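Local coordinates for DNA repair protein RAD14 (Saccharomyces cerevisiae, PDB 5A3D) that binds specifically to damaged DNA in nucleotide excision repair and is required for the incision step, represented here by its zinc-containing DNA-binding domain, at residues 40-45 with 54-59; 48-53 with 101-106; 64-69 with 75-80. All blocks are in the same frame, centred on the assembly; numbering follows the deposited sequence.

Interaction 1: residues 40-45 with 54-59; sequences LTKTEC and PELNDE. With nucleotides of chain D; nucleotides of chain C.
Lys-42 reaches from the first turn of helix 42-49 to the side chains of Leu-56, in the short helix 53-56, and Asn-57, next in sequence, running past the backbone of one DNA strand. With CG anti to the backbone N (chi1 -164°) and the chain extended beyond it, the ammonium group is carried well out from its own helix. At the root of the side chain, Lys-42 CB lies 3.4 Å from OP1 of DG3 of chain D. Next, CG brushes Leu-56 CD2 at 4.2 Å, and CD passes 3.4 Å from OP2 of DA4 of chain D. Lys-42 CE then rests 3.8 Å from Leu-56 CB. At the tip, NZ donates to Asn-57 OD1 over 2.7 Å, approaching at a C=O...donor angle of 134° and tilted 23° from the carbonyl plane. It also bonds OP2 of DA4 of chain D at 2.7 Å, while a water that accepts from Asn-57 ND2 has only a weak bond to NZ. Deeper in, Cys-45 CB packs 3.8 Å from Leu-56 CD1, and Leu-51 and Phe-62 also touch that leucine.

The helix start beneath the lysine is held by a capping box: Thr-41 OG1 accepts from Glu-44 N, and Glu-44 OE1 accepts from Thr-41 N. Thr-43 N and Thr-43 OG1 both donate to OP2 of DG3 of chain D, the hydroxyl at 2.7 Å, and Lys-42 N adds a weak bond to OP1. Successive phosphates are thus met by a helix N-terminus and by a lysine whose aliphatic chain runs between Leu-56 and the DNA. The lysine charge faces a phosphate and, in a long, weak ion pair, Asp-53, anions that would probably favour its protonated form, while the neutral Asn-57 amide would help aim it.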
# COMPACT_ATOMS: atom_id res chain seq x y z
N LEU B 40 6.61 -22.40 -3.60
CA LEU B 40 5.48 -21.74 -4.24
C LEU B 40 5.88 -20.29 -4.39
O LEU B 40 6.43 -19.66 -3.48
CB LEU B 40 4.27 -21.78 -3.32
CG LEU B 40 3.74 -23.16 -2.92
CD1 LEU B 40 2.55 -22.98 -1.99
CD2 LEU B 40 3.36 -23.83 -4.19
N THR B 41 5.57 -19.73 -5.53
CA THR B 41 5.77 -18.31 -5.68
C THR B 41 4.79 -17.54 -4.84
O THR B 41 3.75 -18.01 -4.39
CB THR B 41 5.64 -17.89 -7.15
OG1 THR B 41 4.26 -18.04 -7.50
CG2 THR B 41 6.50 -18.70 -8.06
N LYS B 42 5.09 -16.26 -4.69
CA LYS B 42 4.21 -15.35 -4.08
C LYS B 42 2.82 -15.32 -4.77
O LYS B 42 1.82 -15.46 -4.10
CB LYS B 42 4.84 -13.99 -3.97
CG LYS B 42 4.04 -13.12 -2.95
CD LYS B 42 4.57 -11.78 -2.93
CE LYS B 42 4.09 -11.07 -1.71
NZ LYS B 42 4.63 -9.74 -1.83
N THR B 43 2.77 -15.34 -6.09
CA THR B 43 1.52 -15.33 -6.81
C THR B 43 0.73 -16.63 -6.54
O THR B 43 -0.48 -16.53 -6.36
CB THR B 43 1.81 -15.12 -8.31
OG1 THR B 43 2.44 -13.81 -8.39
CG2 THR B 43 0.50 -15.10 -9.18
N GLU B 44 1.44 -17.75 -6.50
CA GLU B 44 0.82 -19.08 -6.23
C GLU B 44 0.24 -19.09 -4.82
O GLU B 44 -0.83 -19.69 -4.67
CB GLU B 44 1.80 -20.27 -6.36
CG GLU B 44 2.20 -20.53 -7.78
CD GLU B 44 3.24 -21.69 -7.93
OE1 GLU B 44 4.35 -21.57 -7.48
OE2 GLU B 44 2.90 -22.72 -8.52
N CYS B 45 0.95 -18.55 -3.86
CA CYS B 45 0.40 -18.36 -2.50
C CYS B 45 -0.89 -17.55 -2.49
O CYS B 45 -1.83 -17.89 -1.73
CB CYS B 45 1.37 -17.82 -1.53
SG CYS B 45 2.81 -18.92 -1.30
N PRO B 54 -0.13 -8.34 2.89
CA PRO B 54 0.37 -8.11 4.25
C PRO B 54 0.83 -9.36 4.99
O PRO B 54 1.84 -9.35 5.66
CB PRO B 54 -0.80 -7.42 4.95
CG PRO B 54 -1.48 -6.72 3.83
CD PRO B 54 -1.40 -7.64 2.66
N GLU B 55 0.16 -10.48 4.77
CA GLU B 55 0.60 -11.75 5.33
C GLU B 55 1.92 -12.26 4.75
O GLU B 55 2.90 -12.59 5.47
CB GLU B 55 -0.52 -12.80 5.17
CG GLU B 55 -1.78 -12.44 5.98
CD GLU B 55 -3.08 -13.05 5.45
OE1 GLU B 55 -3.09 -13.68 4.39
OE2 GLU B 55 -4.16 -12.84 6.05
N LEU B 56 1.97 -12.28 3.45
CA LEU B 56 3.14 -12.90 2.78
C LEU B 56 4.33 -11.99 2.92
O LEU B 56 5.44 -12.47 2.81
CB LEU B 56 2.84 -13.10 1.31
CG LEU B 56 2.14 -14.28 0.72
CD1 LEU B 56 2.19 -15.58 1.49
CD2 LEU B 56 1.02 -14.10 -0.27
N ASN B 57 4.10 -10.69 3.16
CA ASN B 57 5.17 -9.73 3.27
C ASN B 57 5.72 -9.73 4.71
O ASN B 57 6.73 -9.09 4.97
CB ASN B 57 4.75 -8.31 2.93
CG ASN B 57 4.58 -8.08 1.39
OD1 ASN B 57 5.18 -8.80 0.61
ND2 ASN B 57 3.78 -7.07 0.99
N ASP B 58 5.04 -10.41 5.63
CA ASP B 58 5.42 -10.38 7.04
C ASP B 58 6.60 -11.37 7.21
O ASP B 58 6.45 -12.55 7.18
CB ASP B 58 4.24 -10.75 7.89
CG ASP B 58 4.50 -10.61 9.40
OD1 ASP B 58 5.66 -10.54 9.88
OD2 ASP B 58 3.47 -10.57 10.09
N GLU B 59 7.79 -10.86 7.27
CA GLU B 59 9.01 -11.70 7.56
C GLU B 59 9.04 -12.44 8.87
O GLU B 59 9.80 -13.36 9.01
CB GLU B 59 10.27 -10.88 7.50
CG GLU B 59 10.90 -10.86 6.12
CD GLU B 59 11.77 -9.65 5.97
OE1 GLU B 59 11.25 -8.55 6.39
OE2 GLU B 59 12.96 -9.81 5.53
P DG D 3 6.29 -14.03 -7.67
OP1 DG D 3 7.15 -14.36 -6.49
OP2 DG D 3 4.92 -14.50 -7.73
O5' DG D 3 6.29 -12.44 -7.85
C5' DG D 3 7.52 -11.73 -7.92
C4' DG D 3 7.26 -10.25 -7.70
O4' DG D 3 6.63 -9.67 -8.87
C3' DG D 3 6.36 -9.90 -6.53
O3' DG D 3 7.04 -8.73 -6.10
C2' DG D 3 4.99 -9.72 -7.19
C1' DG D 3 5.34 -9.17 -8.57
N9 DG D 3 4.47 -9.52 -9.68
C8 DG D 3 3.89 -10.73 -9.97
N7 DG D 3 3.23 -10.74 -11.09
C5 DG D 3 3.34 -9.44 -11.56
C6 DG D 3 2.84 -8.84 -12.73
O6 DG D 3 2.13 -9.35 -13.60
N1 DG D 3 3.18 -7.49 -12.81
C2 DG D 3 3.97 -6.82 -11.90
N2 DG D 3 4.23 -5.54 -12.18
N3 DG D 3 4.49 -7.38 -10.83
C4 DG D 3 4.14 -8.68 -10.72
P DA D 4 6.58 -7.98 -4.76
OP1 DA D 4 7.78 -7.60 -4.02
OP2 DA D 4 5.54 -8.77 -4.15
O5' DA D 4 5.98 -6.61 -5.29
C5' DA D 4 6.89 -5.79 -6.05
C4' DA D 4 6.28 -4.45 -6.39
O4' DA D 4 5.35 -4.62 -7.48
C3' DA D 4 5.51 -3.76 -5.28
O3' DA D 4 5.74 -2.36 -5.42
C2' DA D 4 4.07 -4.19 -5.55
C1' DA D 4 4.03 -4.25 -7.07
N9 DA D 4 3.14 -5.24 -7.65
C8 DA D 4 2.92 -6.52 -7.22
N7 DA D 4 2.16 -7.23 -8.01
C5 DA D 4 1.88 -6.36 -9.06
C6 DA D 4 1.10 -6.50 -10.21
N6 DA D 4 0.45 -7.62 -10.52
N1 DA D 4 0.97 -5.43 -11.02
C2 DA D 4 1.61 -4.30 -10.70
N3 DA D 4 2.40 -4.05 -9.65
C4 DA D 4 2.50 -5.14 -8.86
P DA C 6 -2.66 -3.35 4.99
OP1 DA C 6 -1.38 -3.93 5.44
OP2 DA C 6 -2.75 -2.88 3.57
O5' DA C 6 -3.88 -4.34 5.23
C5' DA C 6 -4.22 -4.70 6.58
C4' DA C 6 -5.70 -4.95 6.77
O4' DA C 6 -6.46 -3.73 6.55
C3' DA C 6 -6.34 -6.02 5.88
O3' DA C 6 -7.28 -6.82 6.64
C2' DA C 6 -7.01 -5.20 4.79
C1' DA C 6 -7.42 -3.93 5.52
N9 DA C 6 -7.42 -2.73 4.69
C8 DA C 6 -6.34 -2.19 4.03
N7 DA C 6 -6.61 -1.07 3.39
C5 DA C 6 -7.96 -0.86 3.65
C6 DA C 6 -8.84 0.16 3.25
N6 DA C 6 -8.49 1.18 2.47
N1 DA C 6 -10.12 0.07 3.67
C2 DA C 6 -10.47 -0.95 4.47
N3 DA C 6 -9.73 -1.96 4.91
C4 DA C 6 -8.47 -1.86 4.46
O HOH W 1 3.77 -6.44 -1.78

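Interaction 2: residues 48-53 with 101-106; sequences DYFLTD and DEEWQR. With nucleotides of chain C.
Phe-50 leaves helix 42-49 with a positive phi of 56°, and its CA stands 8.3 Å from the CA of Glu-103 in the long helix 96-113. From this turn the benzyl group points at that helix. Its CZ comes 3.7 Å from Trp-104 CA, and CE2 lies about as near the backbone there; the same CZ lies 3.8 Å from Trp-104 CB, near the plane of the indole and at its edge. On the neighbouring flank, Phe-50 CD2 meets Glu-103 CG at 3.9 Å, with ring and carboxylate planes 74° apart. The glutamate thus offers its methylene to the ring, while a bend at chi2 (67°) turns the carboxylate aside, where OE2 pairs with Arg-107 NE and makes a long salt bridge to Arg-106 NH1. Trp-94 and Leu-100 also touch the ring, so it sits where helices 83-94 and 96-113 come together. With an alanine here, the aromatic bridge would be gone, which would probably open a gap beside Trp-104 and Glu-103 and weaken the tie between this turn and the long helix.

Arg-106 NH1 donates to OP1 of DT9 of chain C at 3.2 Å. Apolar contact therefore joins the segments, while the arginine bonds the phosphate; Glu-103 would partly offset the arginine's positive charge there.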
# COMPACT_ATOMS: atom_id res chain seq x y z
N ASP B 48 -3.58 -19.91 -4.63
CA ASP B 48 -3.88 -21.22 -4.06
C ASP B 48 -4.44 -21.17 -2.64
O ASP B 48 -5.28 -21.98 -2.27
CB ASP B 48 -2.64 -22.11 -4.03
CG ASP B 48 -2.14 -22.47 -5.42
OD1 ASP B 48 -2.82 -22.10 -6.43
OD2 ASP B 48 -1.00 -23.07 -5.47
N TYR B 49 -3.97 -20.23 -1.83
CA TYR B 49 -4.31 -20.22 -0.42
C TYR B 49 -5.05 -18.97 0.07
O TYR B 49 -5.28 -18.81 1.28
CB TYR B 49 -3.04 -20.46 0.42
CG TYR B 49 -2.49 -21.85 0.22
CD1 TYR B 49 -3.09 -22.94 0.82
CD2 TYR B 49 -1.37 -22.06 -0.55
CE1 TYR B 49 -2.57 -24.22 0.65
CE2 TYR B 49 -0.89 -23.35 -0.76
CZ TYR B 49 -1.45 -24.41 -0.13
OH TYR B 49 -0.96 -25.72 -0.30
N PHE B 50 -5.31 -18.08 -0.86
CA PHE B 50 -5.96 -16.81 -0.61
C PHE B 50 -5.25 -15.98 0.44
O PHE B 50 -5.89 -15.33 1.27
CB PHE B 50 -7.43 -17.05 -0.33
CG PHE B 50 -8.08 -17.93 -1.36
CD1 PHE B 50 -8.15 -17.55 -2.69
CD2 PHE B 50 -8.61 -19.16 -1.00
CE1 PHE B 50 -8.74 -18.36 -3.65
CE2 PHE B 50 -9.21 -19.99 -1.95
CZ PHE B 50 -9.24 -19.59 -3.29
N LEU B 51 -3.91 -15.98 0.40
CA LEU B 51 -3.15 -15.20 1.39
C LEU B 51 -2.97 -13.85 0.80
O LEU B 51 -2.88 -13.74 -0.42
CB LEU B 51 -1.78 -15.85 1.79
CG LEU B 51 -1.99 -17.28 2.37
CD1 LEU B 51 -0.64 -17.81 2.88
CD2 LEU B 51 -3.05 -17.41 3.45
N THR B 52 -2.86 -12.83 1.64
CA THR B 52 -2.67 -11.42 1.14
C THR B 52 -1.29 -10.92 1.15
O THR B 52 -0.40 -11.52 1.75
CB THR B 52 -3.45 -10.45 2.03
OG1 THR B 52 -2.85 -10.43 3.32
CG2 THR B 52 -4.83 -10.91 2.16
N ASP B 53 -1.07 -9.78 0.50
CA ASP B 53 0.24 -9.16 0.59
C ASP B 53 0.71 -8.90 1.98
O ASP B 53 1.87 -9.24 2.24
CB ASP B 53 0.41 -7.88 -0.28
CG ASP B 53 0.60 -8.17 -1.70
OD1 ASP B 53 1.28 -9.14 -2.04
OD2 ASP B 53 0.03 -7.40 -2.52
N ASP B 101 -11.47 -24.85 1.00
CA ASP B 101 -12.38 -25.35 -0.01
C ASP B 101 -13.66 -24.47 -0.11
O ASP B 101 -14.05 -24.04 -1.21
CB ASP B 101 -12.76 -26.79 0.36
CG ASP B 101 -13.43 -27.56 -0.76
OD1 ASP B 101 -12.73 -27.75 -1.79
OD2 ASP B 101 -14.61 -28.05 -0.57
N GLU B 102 -14.27 -24.21 1.06
CA GLU B 102 -15.39 -23.24 1.17
C GLU B 102 -15.07 -21.90 0.48
O GLU B 102 -15.88 -21.37 -0.31
CB GLU B 102 -15.77 -22.99 2.64
CG GLU B 102 -17.07 -23.63 3.12
CD GLU B 102 -17.41 -23.24 4.57
OE1 GLU B 102 -16.52 -22.59 5.22
OE2 GLU B 102 -18.53 -23.62 5.07
N GLU B 103 -13.88 -21.35 0.77
CA GLU B 103 -13.54 -20.02 0.28
C GLU B 103 -13.32 -20.04 -1.24
O GLU B 103 -13.75 -19.11 -1.96
CB GLU B 103 -12.35 -19.45 1.07
CG GLU B 103 -11.91 -18.03 0.71
CD GLU B 103 -12.90 -16.90 1.03
OE1 GLU B 103 -13.81 -17.05 1.88
OE2 GLU B 103 -12.75 -15.83 0.42
N TRP B 104 -12.70 -21.12 -1.72
CA TRP B 104 -12.48 -21.30 -3.16
C TRP B 104 -13.85 -21.29 -3.87
O TRP B 104 -14.09 -20.49 -4.80
CB TRP B 104 -11.66 -22.58 -3.42
CG TRP B 104 -11.56 -23.03 -4.89
CD1 TRP B 104 -10.67 -22.57 -5.84
CD2 TRP B 104 -12.33 -24.06 -5.55
NE1 TRP B 104 -10.85 -23.22 -7.02
CE2 TRP B 104 -11.86 -24.14 -6.88
CE3 TRP B 104 -13.38 -24.90 -5.14
CZ2 TRP B 104 -12.41 -25.03 -7.81
CZ3 TRP B 104 -13.93 -25.77 -6.06
CH2 TRP B 104 -13.45 -25.83 -7.38
N GLN B 105 -14.74 -22.17 -3.38
CA GLN B 105 -16.17 -22.20 -3.79
C GLN B 105 -16.75 -20.76 -3.85
O GLN B 105 -17.13 -20.27 -4.93
CB GLN B 105 -16.99 -23.10 -2.83
CG GLN B 105 -18.26 -23.74 -3.43
CD GLN B 105 -19.09 -24.52 -2.40
OE1 GLN B 105 -18.84 -24.42 -1.19
NE2 GLN B 105 -20.10 -25.27 -2.87
N ARG B 106 -16.72 -20.09 -2.70
CA ARG B 106 -17.29 -18.76 -2.55
C ARG B 106 -16.73 -17.74 -3.57
O ARG B 106 -17.43 -16.79 -3.92
CB ARG B 106 -17.11 -18.30 -1.09
CG ARG B 106 -17.52 -16.87 -0.75
CD ARG B 106 -16.35 -15.85 -0.78
NE ARG B 106 -16.81 -14.55 -1.30
CZ ARG B 106 -16.04 -13.56 -1.75
NH1 ARG B 106 -14.71 -13.66 -1.74
NH2 ARG B 106 -16.61 -12.43 -2.20
P DT C 9 -12.52 -10.84 -4.71
OP1 DT C 9 -13.38 -11.89 -4.07
OP2 DT C 9 -11.03 -11.00 -4.75
O5' DT C 9 -13.03 -10.61 -6.21
C5' DT C 9 -13.28 -9.31 -6.78
C4' DT C 9 -12.40 -9.03 -7.97
O4' DT C 9 -11.62 -7.85 -7.67
C3' DT C 9 -11.40 -10.12 -8.40
O3' DT C 9 -11.75 -10.60 -9.70
C2' DT C 9 -10.05 -9.43 -8.42
C1' DT C 9 -10.35 -7.95 -8.29
N1 DT C 9 -9.40 -7.19 -7.45
C2 DT C 9 -9.05 -5.92 -7.83
O2 DT C 9 -9.45 -5.39 -8.85
N3 DT C 9 -8.20 -5.28 -6.95
C4 DT C 9 -7.69 -5.78 -5.77
O4 DT C 9 -6.93 -5.09 -5.10
C5 DT C 9 -8.10 -7.13 -5.44
C7 DT C 9 -7.58 -7.76 -4.19
C6 DT C 9 -8.94 -7.75 -6.28

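Interaction 3: residues 64-69 with 75-80; sequences RLEKPN and FARMQL. With nucleotides of chain C; nucleotides of chain D.
Arg-77 NE donates to Glu-66 OE1 over 2.8 Å, a salt bridge across the beta hairpin of strands 65-67 and 78-82. Glu-66, extended beyond CG (chi2 -168°), carries its carboxylate out to this guanidinium. The carboxylate oxygen lies in the guanidinium plane, at its edge, yet is met on its syn side, 33° out of the carboxylate plane. Gln-79 lies alongside Glu-66, pointing the same way, with amide and carboxylate planes nearly parallel but offset, and OE2 2.9 Å from NE2. Leu-65 and Leu-80 form one hydrogen-bonded antiparallel pair and Lys-67 and Met-78 the next, with Glu-66 and Gln-79 a non-hydrogen-bonded pair between. On the face carrying the leucines, Leu-65 CD1 lies 4.2 Å from Leu-80 CD1.

Asn-69 ND2 donates to Ala-76 O at 2.9 Å, in the plane of both groups, and also bonds O2 of a uracil base. The hairpin grips DNA through its backbone too: Gln-79 N gives a nearly straight bond to OP1 of DG3 of chain D. Past Asn-69, whose amide stands almost perpendicular to the ring, Phe-75 lies flat over the adenine of DA14 of chain C, with Phe-75 CZ 3.3 Å from C5 of that base.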
# COMPACT_ATOMS: atom_id res chain seq x y z
N ARG B 64 11.37 -17.21 3.54
CA ARG B 64 11.24 -17.13 2.11
C ARG B 64 12.63 -17.07 1.45
O ARG B 64 13.58 -16.57 2.02
CB ARG B 64 10.42 -15.93 1.64
CG ARG B 64 10.98 -14.56 1.90
CD ARG B 64 9.94 -13.42 1.57
NE ARG B 64 8.74 -13.26 2.47
CZ ARG B 64 8.66 -13.58 3.77
NH1 ARG B 64 9.74 -13.97 4.47
NH2 ARG B 64 7.52 -13.46 4.41
N LEU B 65 12.69 -17.63 0.27
CA LEU B 65 13.82 -17.53 -0.62
C LEU B 65 13.50 -16.54 -1.73
O LEU B 65 12.54 -16.72 -2.43
CB LEU B 65 14.02 -18.87 -1.25
CG LEU B 65 15.36 -19.28 -2.00
CD1 LEU B 65 15.30 -20.36 -3.10
CD2 LEU B 65 16.62 -18.49 -2.01
N GLU B 66 14.42 -15.62 -1.97
CA GLU B 66 14.28 -14.71 -3.12
C GLU B 66 15.22 -15.05 -4.22
O GLU B 66 16.41 -15.48 -3.99
CB GLU B 66 14.44 -13.27 -2.63
CG GLU B 66 13.18 -12.89 -1.91
CD GLU B 66 13.04 -11.42 -1.61
OE1 GLU B 66 14.00 -10.67 -1.94
OE2 GLU B 66 11.95 -11.08 -1.01
N LYS B 67 14.75 -14.86 -5.44
CA LYS B 67 15.57 -15.03 -6.63
C LYS B 67 15.28 -13.96 -7.65
O LYS B 67 14.25 -13.27 -7.55
CB LYS B 67 15.25 -16.38 -7.25
CG LYS B 67 15.15 -17.50 -6.21
CD LYS B 67 16.20 -18.51 -6.38
CE LYS B 67 17.62 -18.03 -6.40
NZ LYS B 67 18.49 -19.17 -5.86
N PRO B 68 16.20 -13.78 -8.63
CA PRO B 68 15.88 -12.89 -9.75
C PRO B 68 14.54 -13.29 -10.35
O PRO B 68 14.23 -14.51 -10.45
CB PRO B 68 17.05 -13.13 -10.74
CG PRO B 68 18.21 -13.59 -9.87
CD PRO B 68 17.47 -14.50 -8.85
N ASN B 69 13.77 -12.30 -10.78
CA ASN B 69 12.55 -12.50 -11.46
C ASN B 69 12.91 -13.19 -12.83
O ASN B 69 13.68 -12.64 -13.58
CB ASN B 69 11.86 -11.15 -11.70
CG ASN B 69 10.45 -11.28 -12.30
OD1 ASN B 69 10.32 -11.83 -13.35
ND2 ASN B 69 9.40 -10.82 -11.58
N PHE B 75 12.70 -6.61 -13.03
CA PHE B 75 11.39 -6.72 -12.43
C PHE B 75 11.58 -7.13 -10.96
O PHE B 75 12.65 -7.61 -10.63
CB PHE B 75 10.56 -7.79 -13.14
CG PHE B 75 10.19 -7.46 -14.55
CD1 PHE B 75 10.47 -6.22 -15.11
CD2 PHE B 75 9.53 -8.41 -15.29
CE1 PHE B 75 10.11 -5.94 -16.42
CE2 PHE B 75 9.16 -8.12 -16.61
CZ PHE B 75 9.45 -6.90 -17.13
N ALA B 76 10.56 -6.89 -10.15
CA ALA B 76 10.55 -7.27 -8.74
C ALA B 76 10.99 -8.76 -8.50
O ALA B 76 10.55 -9.63 -9.19
CB ALA B 76 9.18 -7.08 -8.19
N ARG B 77 11.89 -8.99 -7.55
CA ARG B 77 12.39 -10.31 -7.27
C ARG B 77 11.28 -11.30 -6.97
O ARG B 77 10.29 -11.04 -6.30
CB ARG B 77 13.33 -10.36 -6.07
CG ARG B 77 14.65 -9.56 -6.23
CD ARG B 77 15.58 -9.59 -4.99
NE ARG B 77 15.02 -8.86 -3.84
CZ ARG B 77 15.10 -7.58 -3.63
NH1 ARG B 77 15.77 -6.72 -4.41
NH2 ARG B 77 14.47 -7.11 -2.57
N MET B 78 11.53 -12.50 -7.45
CA MET B 78 10.65 -13.62 -7.18
C MET B 78 10.77 -14.01 -5.74
O MET B 78 11.87 -14.03 -5.18
CB MET B 78 11.03 -14.77 -8.12
CG MET B 78 10.14 -16.00 -7.92
SD MET B 78 10.29 -17.23 -9.26
CE MET B 78 12.05 -17.64 -9.23
N GLN B 79 9.65 -14.42 -5.14
CA GLN B 79 9.61 -14.87 -3.72
C GLN B 79 9.01 -16.29 -3.62
O GLN B 79 7.95 -16.51 -4.14
CB GLN B 79 8.83 -13.88 -2.86
CG GLN B 79 9.52 -12.47 -2.85
CD GLN B 79 8.72 -11.43 -2.10
OE1 GLN B 79 7.61 -11.68 -1.65
NE2 GLN B 79 9.31 -10.25 -1.92
N LEU B 80 9.74 -17.20 -3.00
CA LEU B 80 9.42 -18.62 -2.94
C LEU B 80 9.18 -18.95 -1.44
O LEU B 80 10.00 -18.68 -0.56
CB LEU B 80 10.45 -19.50 -3.55
CG LEU B 80 10.77 -19.21 -5.06
CD1 LEU B 80 11.93 -20.05 -5.51
CD2 LEU B 80 9.53 -19.54 -5.84
P DA C 14 6.77 0.20 -17.75
OP1 DA C 14 6.37 1.61 -17.90
OP2 DA C 14 7.26 -0.55 -18.94
O5' DA C 14 7.88 0.10 -16.61
C5' DA C 14 7.51 0.19 -15.22
C4' DA C 14 8.08 -1.00 -14.48
O4' DA C 14 7.21 -2.14 -14.66
C3' DA C 14 9.45 -1.42 -15.01
O3' DA C 14 10.48 -0.90 -14.16
C2' DA C 14 9.38 -2.94 -15.08
C1' DA C 14 7.99 -3.31 -14.59
N9 DA C 14 7.34 -4.33 -15.41
C8 DA C 14 7.02 -4.27 -16.74
N7 DA C 14 6.46 -5.36 -17.20
C5 DA C 14 6.42 -6.21 -16.10
C6 DA C 14 5.97 -7.53 -15.93
N6 DA C 14 5.43 -8.26 -16.91
N1 DA C 14 6.10 -8.09 -14.71
C2 DA C 14 6.66 -7.37 -13.73
N3 DA C 14 7.12 -6.12 -13.76
C4 DA C 14 6.97 -5.59 -14.99
P DG D 3 6.29 -14.03 -7.67
OP1 DG D 3 7.15 -14.36 -6.49
OP2 DG D 3 4.92 -14.50 -7.73
O5' DG D 3 6.29 -12.44 -7.85
C5' DG D 3 7.52 -11.73 -7.92
C4' DG D 3 7.26 -10.25 -7.70
O4' DG D 3 6.63 -9.67 -8.87
C3' DG D 3 6.36 -9.90 -6.53
O3' DG D 3 7.04 -8.73 -6.10
C2' DG D 3 4.99 -9.72 -7.19
C1' DG D 3 5.34 -9.17 -8.57
N9 DG D 3 4.47 -9.52 -9.68
C8 DG D 3 3.89 -10.73 -9.97
N7 DG D 3 3.23 -10.74 -11.09
C5 DG D 3 3.34 -9.44 -11.56
C6 DG D 3 2.84 -8.84 -12.73
O6 DG D 3 2.13 -9.35 -13.60
N1 DG D 3 3.18 -7.49 -12.81
C2 DG D 3 3.97 -6.82 -11.90
N2 DG D 3 4.23 -5.54 -12.18
N3 DG D 3 4.49 -7.38 -10.83
C4 DG D 3 4.14 -8.68 -10.72
P DC C 15 11.65 0.06 -14.79
OP1 DC C 15 12.20 0.90 -13.68
OP2 DC C 15 11.07 0.78 -15.99
O5' DC C 15 12.75 -0.98 -15.28
C5' DC C 15 13.30 -0.90 -16.61
C4' DC C 15 13.50 -2.29 -17.19
O4' DC C 15 12.23 -2.97 -17.38
C3' DC C 15 14.23 -2.32 -18.54
O3' DC C 15 15.31 -3.25 -18.51
C2' DC C 15 13.16 -2.72 -19.54
C1' DC C 15 12.16 -3.51 -18.70
N1 DC C 15 10.77 -3.36 -19.17
C2 DC C 15 10.11 -2.15 -18.93
O2 DC C 15 10.69 -1.26 -18.31
N3 DC C 15 8.84 -1.99 -19.39
C4 DC C 15 8.25 -2.97 -20.08
N4 DC C 15 7.01 -2.77 -20.51
C5 DC C 15 8.91 -4.21 -20.34
C6 DC C 15 10.16 -4.36 -19.88

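Overall arrangement
Interaction 1 is the buried one, interaction 3 is partly buried and interaction 2 lies at the surface. Interactions 1 and 2 share helix 42-49 and touch each other, Leu-51 packing on Leu-56 and Leu-40 on Tyr-49. Interactions 1 and 3 meet through the sheet, since strands 39-41 and 78-82 are neighbours in it, and Arg-64 NH2 reaches Leu-56 O. Interactions 2 and 3 stay apart, about 7 Å at their nearest atoms. Backbone pairing dominates 64-69 with 75-80, a lysine tip and an apolar patch join 40-45 to 54-59, and ring packing alone joins 48-53 to 101-106. All three touch DNA; DG3 of chain D is shared by interactions 1 and 3.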